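Long-range contacts in protease LasA (Pseudomonas aeruginosa, PDB 3IT5), which acts as a zinc metalloendopeptidase that cuts pentaglycine cross-links in staphylococcal peptidoglycan, degrades elastin and enhances elastolysis by other proteases: residues L6-R12 with S50-H55; P141-V146 with R157-Q163; S38-W44 with Y102-I106. All coordinates share one frame; numbering follows the deposited sequence.

Contact 1 of 3, residues L6-R12 with S50-H55; sequences LMQLPWR and SVVAAH
M7 lies alongside H55, and its side chain can be followed atom by atom over A54 and H55, in the loop after strand 50-52. CB rests on the carbonyl oxygen of A54. CG comes 3.7 Å from H55 CB, having been placed anti to its own carbonyl carbon (chi1 -80°). The chain then bends at SD, which sits 5.0 Å from the centroid of the H55 imidazole in an oblique Met-aromatic approach. The two side chains point the same way, and L125, T77 and F139 help to enclose the methionine. Next to it, Q8 N donates to A54 O (2.9 Å, N-H...O 162°) in the carbonyl plane, while A54 CB fits tightly against Q8 O at 3.2 Å. Farther along, V52 N reaches P10 O at 3.3 Å from above the carbonyl plane, not along a lone pair. The V52 methyls divide the work on this side: CG2 presses on W11 O (3.3 Å), and CG1 meets the CG of R12, whose extended chain crosses V52 at about a right angle. The R12 guanidinium lays one face over S50 OG, 3.5 Å above its plane and toward its rim; that hydroxyl is hydrogen-bonded to K98 NZ. One water ties R12 N to S50 O. Behind the contact, the P10 ring packs on L121, F123 and Y79, and W11 stacks with W17. The two segments share isolated hydrogen bonds and not a regular ladder. The arrangement is that of an irregular N-terminal segment laid antiparallel along strand 50-52 and the residues that follow it, across the antiparallel beta core of the M23 peptidase domain, near the strand that carries the zinc ligand H122.

Contact 2 of 3, residues P141-V146 with R157-Q163; sequences PYRINV and RYYFYNQ
The N145 amide and the Y159 ring lie nearly parallel, their planes 13° apart, with N145 CB over one face of the phenol, 3.5 Å from its centroid, in a CH-pi contact. With CG anti to the backbone N (chi1 -163°), N145 can also send ND2 to R157 O (2.8 Å), while its OD1 is held by Q135. The other face of the sheet carries Y142, I144, F160 and N162. Y142 and F160 cross at about a right angle, CD1 of the tyrosine 4.0 Å from F160 CB. I144 CD1 touches F160 CZ (3.9 Å) and also Y158 CE1 (3.6 Å), from the residue just before strand 159-162. Water 2 donates to Y142 OH, which also bonds to Y176 O, and accepts from N162 ND2; N162 OD1 accepts from S164 N. At the far end Q163 grips P141 O twice, through its backbone N (3.0 Å) and through NE2 (2.8 Å), which arrive from opposite faces of the carbonyl plane; NE2 also bonds to S138 OG. R143 and Y161 exchange two straight backbone bonds between these clusters. Alternating hydrogen-bonded and non-hydrogen-bonded pairs make this an antiparallel ladder, the central pairing of a four-stranded sheet completed by strands 138-139 and 168-169.

Contact 3 of 3, residues S38-W44 with Y102-I106; sequences SYDWPRW and YAGNI
S38 and Y102 bring their hydroxyls together, OG and OH lying 3.2 Å apart, though the serine proton may instead serve P119 O. S38 ends strand 34-38, and its OG, anti to the backbone N (chi1 -177°), accepts from W41 N to close an ST motif. Next in line, Y39 adds a weak bond, its backbone N 3.4 Å from the same Y102 OH, while its ring turns away to meet Y49 edge to face. D40 is linked to that oxygen through water 3, which accepts from Y102 OH at 2.6 Å and donates to D40 OD1 at 2.8 Å; the water lies in the plane of the phenol ring, at its edge. W41 points away from segment 102-106, its indole lying nearly parallel to the ring of H120. The chain returns at W44, which makes the largest apolar contact here. I106 CB stands over the six-membered ring, 3.9 Å from its centroid and 19° off the normal, and I106 CG1 touches W44 CZ2 at 3.6 Å. The backbone N of I106 lies over the same indole, 3.4 Å from CE3, whereas G104 O meets the ring edge in plane. N105, its OD1 also bonded to T108 OG1, N-caps the helix that begins at I106; A109 of that helix touches W44. At the Y102 oxygen a short water bridge thus supplements longer direct approaches, and W17 meets the phenol edge to face. The S38 side chain lies about 4 Å from that of the inferred catalytic H120; the other end rests on tryptophan packing against the helix start.

Overall arrangement
Contact 1 touches both others: L9 CD1 meets Y142 CE2 of contact 2 at 3.7 Å, and V51 CG2 meets Y102 N of contact 3 at 3.8 Å. Contacts 2 and 3 do not touch; their nearest atoms are about 9 Å apart. In sequence, contacts 1 and 3 interleave, whereas contact 2 follows both. Each approaches the zinc ion held by H23, D36 and H122: the side chains of P10 and S38 are each about 11 Å away, that of Y158 about 10 Å. S38 and A103 come about 4 and 5 Å from the side chains of H120 and H81, and V51 of contact 1 about 8 Å from that of H81; both histidines are inferred proton donors/acceptors.

Contact 1 of 3, residues L6-R12 with S50-H55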
loop_
_atom_site.group_PDB
_atom_site.type_symbol
_atom_site.label_atom_id
_atom_site.label_comp_id
_atom_site.label_asym_id
_atom_site.label_seq_id
_atom_site.Cartn_x
_atom_site.Cartn_y
_atom_site.Cartn_z
ATOM N N LEU A 6 4.136 -9.260 -10.499
ATOM C CA LEU A 6 4.661 -9.544 -9.160
ATOM C C LEU A 6 3.723 -9.113 -8.040
ATOM O O LEU A 6 3.648 -9.773 -6.999
ATOM C CB LEU A 6 6.040 -8.893 -8.967
ATOM C CG LEU A 6 6.780 -9.114 -7.638
ATOM C CD1 LEU A 6 6.987 -10.601 -7.323
ATOM C CD2 LEU A 6 8.106 -8.383 -7.641
ATOM N N MET A 7 3.003 -8.015 -8.261
ATOM C CA MET A 7 2.237 -7.377 -7.196
ATOM C C MET A 7 0.768 -7.120 -7.504
ATOM O O MET A 7 0.399 -6.787 -8.633
ATOM C CB MET A 7 2.910 -6.069 -6.776
ATOM C CG MET A 7 4.082 -6.278 -5.847
ATOM S SD MET A 7 4.933 -4.750 -5.470
ATOM C CE MET A 7 6.171 -4.759 -6.755
ATOM N N GLN A 8 -0.056 -7.295 -6.473
ATOM C CA GLN A 8 -1.444 -6.853 -6.454
ATOM C C GLN A 8 -1.557 -5.709 -5.440
ATOM O O GLN A 8 -0.587 -5.393 -4.747
ATOM C CB GLN A 8 -2.374 -8.010 -6.052
ATOM C CG GLN A 8 -2.104 -8.574 -4.650
ATOM C CD GLN A 8 -3.325 -9.193 -3.997
ATOM O OE1 GLN A 8 -3.832 -8.673 -3.000
ATOM N NE2 GLN A 8 -3.801 -10.298 -4.542
ATOM N N LEU A 9 -2.738 -5.100 -5.346
ATOM C CA LEU A 9 -3.005 -4.065 -4.341
ATOM C C LEU A 9 -3.078 -4.676 -2.932
ATOM O O LEU A 9 -3.531 -5.816 -2.778
ATOM C CB LEU A 9 -4.303 -3.319 -4.680
ATOM C CG LEU A 9 -4.333 -2.578 -6.022
ATOM C CD1 LEU A 9 -5.776 -2.355 -6.499
ATOM C CD2 LEU A 9 -3.558 -1.255 -5.952
ATOM N N PRO A 10 -2.634 -3.921 -1.900
ATOM C CA PRO A 10 -2.514 -4.455 -0.532
ATOM C C PRO A 10 -3.826 -4.554 0.265
ATOM O O PRO A 10 -3.857 -4.232 1.460
ATOM C CB PRO A 10 -1.533 -3.479 0.132
ATOM C CG PRO A 10 -1.782 -2.189 -0.558
ATOM C CD PRO A 10 -2.129 -2.536 -1.988
ATOM N N TRP A 11 -4.900 -4.978 -0.401
ATOM C CA TRP A 11 -6.122 -5.398 0.284
ATOM C C TRP A 11 -6.702 -6.642 -0.381
ATOM O O TRP A 11 -6.257 -7.033 -1.460
ATOM C CB TRP A 11 -7.157 -4.273 0.368
ATOM C CG TRP A 11 -7.524 -3.613 -0.932
ATOM C CD1 TRP A 11 -8.493 -4.008 -1.814
ATOM C CD2 TRP A 11 -6.954 -2.413 -1.474
ATOM N NE1 TRP A 11 -8.553 -3.133 -2.877
ATOM C CE2 TRP A 11 -7.618 -2.146 -2.693
ATOM C CE3 TRP A 11 -5.942 -1.539 -1.049
ATOM C CZ2 TRP A 11 -7.308 -1.040 -3.489
ATOM C CZ3 TRP A 11 -5.628 -0.442 -1.848
ATOM C CH2 TRP A 11 -6.311 -0.203 -3.053
ATOM N N ARG A 12 -7.676 -7.265 0.278
ATOM C CA ARG A 12 -8.260 -8.516 -0.199
ATOM C C ARG A 12 -8.745 -8.441 -1.644
ATOM O O ARG A 12 -9.374 -7.466 -2.055
ATOM C CB ARG A 12 -9.423 -8.943 0.689
ATOM C CG ARG A 12 -9.038 -9.494 2.050
ATOM C CD ARG A 12 -10.262 -9.481 2.947
ATOM N NE ARG A 12 -10.139 -10.396 4.079
ATOM C CZ ARG A 12 -11.134 -10.703 4.909
ATOM N NH1 ARG A 12 -12.342 -10.174 4.736
ATOM N NH2 ARG A 12 -10.920 -11.548 5.911
ATOM N N SER A 50 -9.073 -5.374 6.254
ATOM C CA SER A 50 -7.908 -6.255 6.145
ATOM C C SER A 50 -6.853 -5.762 5.159
ATOM O O SER A 50 -7.160 -5.481 3.993
ATOM C CB SER A 50 -8.355 -7.675 5.778
ATOM O OG SER A 50 -9.293 -8.161 6.728
ATOM N N VAL A 51 -5.614 -5.653 5.647
ATOM C CA VAL A 51 -4.446 -5.425 4.799
ATOM C C VAL A 51 -3.793 -6.777 4.458
ATOM O O VAL A 51 -3.528 -7.593 5.347
ATOM C CB VAL A 51 -3.403 -4.497 5.480
ATOM C CG1 VAL A 51 -2.173 -4.311 4.587
ATOM C CG2 VAL A 51 -4.017 -3.136 5.835
ATOM N N VAL A 52 -3.549 -7.010 3.172
ATOM C CA VAL A 52 -2.913 -8.248 2.723
ATOM C C VAL A 52 -1.587 -7.972 2.016
ATOM O O VAL A 52 -1.349 -6.858 1.520
ATOM C CB VAL A 52 -3.835 -9.098 1.795
ATOM C CG1 VAL A 52 -5.210 -9.335 2.434
ATOM C CG2 VAL A 52 -3.981 -8.446 0.427
ATOM N N ALA A 53 -0.733 -8.993 1.975
ATOM C CA ALA A 53 0.534 -8.925 1.255
ATOM C C ALA A 53 0.305 -8.626 -0.221
ATOM O O ALA A 53 -0.517 -9.265 -0.884
ATOM C CB ALA A 53 1.317 -10.222 1.420
ATOM N N ALA A 54 1.036 -7.639 -0.725
ATOM C CA ALA A 54 0.951 -7.255 -2.125
ATOM C C ALA A 54 1.666 -8.264 -3.021
ATOM O O ALA A 54 1.437 -8.300 -4.229
ATOM C CB ALA A 54 1.518 -5.870 -2.318
ATOM N N HIS A 55 2.518 -9.090 -2.415
ATOM C CA HIS A 55 3.309 -10.071 -3.148
ATOM C C HIS A 55 3.825 -11.193 -2.250
ATOM O O HIS A 55 3.737 -11.115 -1.014
ATOM C CB HIS A 55 4.504 -9.381 -3.813
ATOM C CG HIS A 55 5.399 -8.673 -2.847
ATOM N ND1 HIS A 55 6.526 -9.256 -2.310
ATOM C CD2 HIS A 55 5.333 -7.428 -2.318
ATOM C CE1 HIS A 55 7.115 -8.403 -1.491
ATOM N NE2 HIS A 55 6.408 -7.287 -1.475
HETATM O O HOH W 1 -9.499 -6.086 2.233
#

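Contact 2 of 3, residues P141-V146 with R157-Q163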
loop_
_atom_site.group_PDB
_atom_site.type_symbol
_atom_site.label_atom_id
_atom_site.label_comp_id
_atom_site.label_asym_id
_atom_site.label_seq_id
_atom_site.Cartn_x
_atom_site.Cartn_y
_atom_site.Cartn_z
ATOM N N PRO A 141 -3.561 -5.062 -12.804
ATOM C CA PRO A 141 -3.526 -4.457 -14.137
ATOM C C PRO A 141 -3.102 -2.982 -14.122
ATOM O O PRO A 141 -2.729 -2.444 -15.168
ATOM C CB PRO A 141 -4.978 -4.588 -14.613
ATOM C CG PRO A 141 -5.784 -4.556 -13.350
ATOM C CD PRO A 141 -4.942 -5.281 -12.331
ATOM N N TYR A 142 -3.160 -2.347 -12.948
ATOM C CA TYR A 142 -2.908 -0.906 -12.816
ATOM C C TYR A 142 -1.430 -0.535 -12.868
ATOM O O TYR A 142 -0.608 -1.102 -12.135
ATOM C CB TYR A 142 -3.502 -0.353 -11.514
ATOM C CG TYR A 142 -4.962 -0.668 -11.288
ATOM C CD1 TYR A 142 -5.954 -0.090 -12.080
ATOM C CD2 TYR A 142 -5.351 -1.531 -10.268
ATOM C CE1 TYR A 142 -7.302 -0.383 -11.869
ATOM C CE2 TYR A 142 -6.692 -1.830 -10.051
ATOM C CZ TYR A 142 -7.659 -1.253 -10.855
ATOM O OH TYR A 142 -8.985 -1.536 -10.638
ATOM N N ARG A 143 -1.109 0.421 -13.736
ATOM C CA ARG A 143 0.186 1.087 -13.731
ATOM C C ARG A 143 -0.005 2.459 -13.100
ATOM O O ARG A 143 -0.880 3.225 -13.509
ATOM C CB ARG A 143 0.739 1.235 -15.152
ATOM C CG ARG A 143 2.062 1.996 -15.231
ATOM C CD ARG A 143 2.459 2.299 -16.669
ATOM N NE ARG A 143 2.956 1.111 -17.360
ATOM C CZ ARG A 143 3.543 1.117 -18.555
ATOM N NH1 ARG A 143 3.722 2.255 -19.219
ATOM N NH2 ARG A 143 3.961 -0.024 -19.088
ATOM N N ILE A 144 0.811 2.762 -12.098
ATOM C CA ILE A 144 0.690 4.026 -11.375
ATOM C C ILE A 144 1.567 5.125 -11.989
ATOM O O ILE A 144 2.727 4.892 -12.353
ATOM C CB ILE A 144 0.944 3.836 -9.847
ATOM C CG1 ILE A 144 0.816 5.159 -9.080
ATOM C CG2 ILE A 144 2.290 3.179 -9.585
ATOM C CD1 ILE A 144 0.631 4.978 -7.573
ATOM N N ASN A 145 0.978 6.305 -12.144
ATOM C CA ASN A 145 1.730 7.501 -12.479
ATOM C C ASN A 145 1.764 8.406 -11.257
ATOM O O ASN A 145 0.729 8.690 -10.644
ATOM C CB ASN A 145 1.114 8.230 -13.671
ATOM C CG ASN A 145 2.066 9.235 -14.305
ATOM O OD1 ASN A 145 3.025 8.859 -14.984
ATOM N ND2 ASN A 145 1.787 10.521 -14.107
ATOM N N VAL A 146 2.972 8.838 -10.917
ATOM C CA VAL A 146 3.248 9.656 -9.747
ATOM C C VAL A 146 3.017 11.151 -10.035
ATOM O O VAL A 146 3.464 11.672 -11.062
ATOM C CB VAL A 146 4.700 9.351 -9.257
ATOM C CG1 VAL A 146 5.466 10.594 -8.863
ATOM C CG2 VAL A 146 4.690 8.286 -8.154
ATOM N N ARG A 157 -2.560 14.156 -13.196
ATOM C CA ARG A 157 -1.148 13.879 -12.899
ATOM C C ARG A 157 -0.947 12.579 -12.124
ATOM O O ARG A 157 0.002 11.838 -12.385
ATOM C CB ARG A 157 -0.514 15.036 -12.125
ATOM C CG ARG A 157 -0.672 16.394 -12.785
ATOM C CD ARG A 157 -0.016 17.476 -11.953
ATOM N NE ARG A 157 -0.775 18.722 -12.029
ATOM C CZ ARG A 157 -1.432 19.267 -11.009
ATOM N NH1 ARG A 157 -1.413 18.697 -9.810
ATOM N NH2 ARG A 157 -2.099 20.398 -11.190
ATOM N N TYR A 158 -1.830 12.326 -11.161
ATOM C CA TYR A 158 -1.794 11.098 -10.369
ATOM C C TYR A 158 -2.959 10.203 -10.756
ATOM O O TYR A 158 -4.118 10.625 -10.701
ATOM C CB TYR A 158 -1.855 11.408 -8.870
ATOM C CG TYR A 158 -1.844 10.174 -7.990
ATOM C CD1 TYR A 158 -0.678 9.434 -7.817
ATOM C CD2 TYR A 158 -3.001 9.744 -7.336
ATOM C CE1 TYR A 158 -0.658 8.299 -7.020
ATOM C CE2 TYR A 158 -2.992 8.607 -6.533
ATOM C CZ TYR A 158 -1.809 7.893 -6.377
ATOM O OH TYR A 158 -1.773 6.771 -5.583
ATOM N N TYR A 159 -2.650 8.969 -11.142
ATOM C CA TYR A 159 -3.676 8.022 -11.565
ATOM C C TYR A 159 -3.201 6.571 -11.544
ATOM O O TYR A 159 -2.000 6.289 -11.597
ATOM C CB TYR A 159 -4.202 8.384 -12.966
ATOM C CG TYR A 159 -3.118 8.560 -14.016
ATOM C CD1 TYR A 159 -2.625 7.467 -14.729
ATOM C CD2 TYR A 159 -2.589 9.820 -14.294
ATOM C CE1 TYR A 159 -1.631 7.623 -15.695
ATOM C CE2 TYR A 159 -1.595 9.988 -15.252
ATOM C CZ TYR A 159 -1.120 8.886 -15.948
ATOM O OH TYR A 159 -0.129 9.049 -16.892
ATOM N N PHE A 160 -4.165 5.661 -11.461
ATOM C CA PHE A 160 -3.936 4.241 -11.669
ATOM C C PHE A 160 -4.497 3.903 -13.048
ATOM O O PHE A 160 -5.708 3.990 -13.262
ATOM C CB PHE A 160 -4.654 3.422 -10.590
ATOM C CG PHE A 160 -4.074 3.583 -9.206
ATOM C CD1 PHE A 160 -3.251 2.598 -8.667
ATOM C CD2 PHE A 160 -4.356 4.712 -8.439
ATOM C CE1 PHE A 160 -2.710 2.739 -7.389
ATOM C CE2 PHE A 160 -3.820 4.864 -7.160
ATOM C CZ PHE A 160 -3.000 3.879 -6.633
ATOM N N TYR A 161 -3.627 3.549 -13.993
ATOM C CA TYR A 161 -4.094 3.208 -15.338
ATOM C C TYR A 161 -4.221 1.703 -15.525
ATOM O O TYR A 161 -3.220 0.974 -15.496
ATOM C CB TYR A 161 -3.203 3.826 -16.428
ATOM C CG TYR A 161 -3.623 3.450 -17.840
ATOM C CD1 TYR A 161 -4.744 4.032 -18.434
ATOM C CD2 TYR A 161 -2.906 2.502 -18.575
ATOM C CE1 TYR A 161 -5.139 3.688 -19.724
ATOM C CE2 TYR A 161 -3.294 2.149 -19.867
ATOM C CZ TYR A 161 -4.410 2.749 -20.434
ATOM O OH TYR A 161 -4.806 2.413 -21.709
ATOM N N ASN A 162 -5.461 1.250 -15.712
ATOM C CA ASN A 162 -5.746 -0.155 -15.983
ATOM C C ASN A 162 -5.318 -0.525 -17.404
ATOM O O ASN A 162 -5.921 -0.080 -18.386
ATOM C CB ASN A 162 -7.235 -0.460 -15.760
ATOM C CG ASN A 162 -7.556 -1.949 -15.842
ATOM O OD1 ASN A 162 -6.985 -2.686 -16.647
ATOM N ND2 ASN A 162 -8.486 -2.393 -15.011
ATOM N N GLN A 163 -4.284 -1.359 -17.499
ATOM C CA GLN A 163 -3.669 -1.724 -18.779
ATOM C C GLN A 163 -4.439 -2.815 -19.533
ATOM O O GLN A 163 -4.080 -3.173 -20.658
ATOM C CB GLN A 163 -2.211 -2.152 -18.555
ATOM C CG GLN A 163 -1.346 -1.068 -17.908
ATOM C CD GLN A 163 -0.068 -1.609 -17.307
ATOM O OE1 GLN A 163 1.022 -1.282 -17.763
ATOM N NE2 GLN A 163 -0.194 -2.441 -16.272
HETATM O O HOH W 2 -10.182 -1.858 -13.078
#

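Contact 3 of 3, residues S38-W44 with Y102-I106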
loop_
_atom_site.group_PDB
_atom_site.type_symbol
_atom_site.label_atom_id
_atom_site.label_comp_id
_atom_site.label_asym_id
_atom_site.label_seq_id
_atom_site.Cartn_x
_atom_site.Cartn_y
_atom_site.Cartn_z
ATOM N N SER A 38 -7.746 3.455 2.163
ATOM C CA SER A 38 -8.716 3.137 3.192
ATOM C C SER A 38 -10.038 2.854 2.501
ATOM O O SER A 38 -10.377 3.514 1.509
ATOM C CB SER A 38 -8.865 4.312 4.158
ATOM O OG SER A 38 -9.762 4.007 5.206
ATOM N N TYR A 39 -10.779 1.874 3.012
ATOM C CA TYR A 39 -12.097 1.567 2.460
ATOM C C TYR A 39 -12.963 2.823 2.373
ATOM O O TYR A 39 -13.471 3.145 1.298
ATOM C CB TYR A 39 -12.818 0.467 3.263
ATOM C CG TYR A 39 -14.315 0.435 3.005
ATOM C CD1 TYR A 39 -14.819 0.023 1.774
ATOM C CD2 TYR A 39 -15.221 0.840 3.984
ATOM C CE1 TYR A 39 -16.190 0.011 1.522
ATOM C CE2 TYR A 39 -16.598 0.834 3.745
ATOM C CZ TYR A 39 -17.074 0.412 2.512
ATOM O OH TYR A 39 -18.429 0.399 2.260
ATOM N N ASP A 40 -13.106 3.532 3.495
ATOM C CA ASP A 40 -14.026 4.676 3.586
ATOM C C ASP A 40 -13.426 5.998 4.093
ATOM O O ASP A 40 -14.119 7.014 4.090
ATOM C CB ASP A 40 -15.267 4.306 4.421
ATOM C CG ASP A 40 -14.917 3.622 5.742
ATOM O OD1 ASP A 40 -13.715 3.470 6.055
ATOM O OD2 ASP A 40 -15.856 3.219 6.464
ATOM N N TRP A 41 -12.156 5.980 4.512
ATOM C CA TRP A 41 -11.464 7.152 5.100
ATOM C C TRP A 41 -12.239 7.827 6.253
ATOM O O TRP A 41 -12.579 9.014 6.174
ATOM C CB TRP A 41 -11.079 8.176 4.017
ATOM C CG TRP A 41 -9.901 7.754 3.181
ATOM C CD1 TRP A 41 -9.937 7.059 2.007
ATOM C CD2 TRP A 41 -8.514 8.003 3.460
ATOM N NE1 TRP A 41 -8.660 6.853 1.538
ATOM C CE2 TRP A 41 -7.768 7.425 2.409
ATOM C CE3 TRP A 41 -7.831 8.661 4.493
ATOM C CZ2 TRP A 41 -6.372 7.480 2.361
ATOM C CZ3 TRP A 41 -6.437 8.717 4.444
ATOM C CH2 TRP A 41 -5.725 8.125 3.387
ATOM N N PRO A 42 -12.496 7.076 7.342
ATOM C CA PRO A 42 -13.427 7.533 8.362
ATOM C C PRO A 42 -12.734 8.245 9.531
ATOM O O PRO A 42 -11.536 8.538 9.461
ATOM C CB PRO A 42 -14.032 6.222 8.847
ATOM C CG PRO A 42 -12.870 5.247 8.766
ATOM C CD PRO A 42 -11.913 5.770 7.710
ATOM N N ARG A 43 -13.495 8.512 10.589
ATOM C CA ARG A 43 -12.951 9.048 11.833
ATOM C C ARG A 43 -12.300 7.922 12.636
ATOM O O ARG A 43 -12.559 6.744 12.378
ATOM C CB ARG A 43 -14.068 9.687 12.664
ATOM C CG ARG A 43 -13.630 10.907 13.435
ATOM C CD ARG A 43 -14.214 10.955 14.834
ATOM N NE ARG A 43 -13.315 11.664 15.745
ATOM C CZ ARG A 43 -13.621 12.766 16.429
ATOM N NH1 ARG A 43 -14.828 13.320 16.344
ATOM N NH2 ARG A 43 -12.707 13.312 17.217
ATOM N N TRP A 44 -11.464 8.280 13.609
ATOM C CA TRP A 44 -10.936 7.298 14.561
ATOM C C TRP A 44 -12.086 6.624 15.312
ATOM O O TRP A 44 -13.180 7.187 15.429
ATOM C CB TRP A 44 -9.967 7.952 15.558
ATOM C CG TRP A 44 -8.716 8.518 14.931
ATOM C CD1 TRP A 44 -8.370 9.840 14.842
ATOM C CD2 TRP A 44 -7.650 7.783 14.311
ATOM N NE1 TRP A 44 -7.156 9.972 14.207
ATOM C CE2 TRP A 44 -6.691 8.727 13.872
ATOM C CE3 TRP A 44 -7.407 6.419 14.090
ATOM C CZ2 TRP A 44 -5.512 8.350 13.215
ATOM C CZ3 TRP A 44 -6.237 6.044 13.431
ATOM C CH2 TRP A 44 -5.302 7.009 13.005
ATOM N N TYR A 102 -5.635 -2.280 9.215
ATOM C CA TYR A 102 -5.135 -0.942 9.505
ATOM C C TYR A 102 -5.761 -0.451 10.807
ATOM O O TYR A 102 -6.859 -0.874 11.172
ATOM C CB TYR A 102 -5.291 0.040 8.332
ATOM C CG TYR A 102 -6.693 0.313 7.823
ATOM C CD1 TYR A 102 -7.516 1.250 8.448
ATOM C CD2 TYR A 102 -7.172 -0.321 6.677
ATOM C CE1 TYR A 102 -8.797 1.520 7.967
ATOM C CE2 TYR A 102 -8.449 -0.056 6.184
ATOM C CZ TYR A 102 -9.254 0.862 6.832
ATOM O OH TYR A 102 -10.515 1.124 6.351
ATOM N N ALA A 103 -5.044 0.411 11.521
ATOM C CA ALA A 103 -5.430 0.789 12.882
ATOM C C ALA A 103 -6.636 1.729 12.935
ATOM O O ALA A 103 -6.748 2.667 12.140
ATOM C CB ALA A 103 -4.235 1.390 13.626
ATOM N N GLY A 104 -7.538 1.454 13.876
ATOM C CA GLY A 104 -8.710 2.305 14.122
ATOM C C GLY A 104 -8.543 3.218 15.325
ATOM O O GLY A 104 -9.494 3.884 15.746
ATOM N N ASN A 105 -7.343 3.221 15.899
ATOM C CA ASN A 105 -6.990 4.159 16.957
ATOM C C ASN A 105 -5.610 4.772 16.719
ATOM O O ASN A 105 -4.661 4.064 16.361
ATOM C CB ASN A 105 -7.086 3.510 18.342
ATOM C CG ASN A 105 -6.096 2.386 18.532
ATOM O OD1 ASN A 105 -4.993 2.606 19.032
ATOM N ND2 ASN A 105 -6.472 1.182 18.135
ATOM N N ILE A 106 -5.516 6.087 16.909
ATOM C CA ILE A 106 -4.295 6.849 16.623
ATOM C C ILE A 106 -3.087 6.352 17.425
ATOM O O ILE A 106 -1.939 6.502 17.009
ATOM C CB ILE A 106 -4.513 8.374 16.868
ATOM C CG1 ILE A 106 -3.494 9.202 16.073
ATOM C CG2 ILE A 106 -4.483 8.709 18.371
ATOM C CD1 ILE A 106 -3.872 10.673 15.893
HETATM O O HOH W 3 -12.085 2.338 8.028
#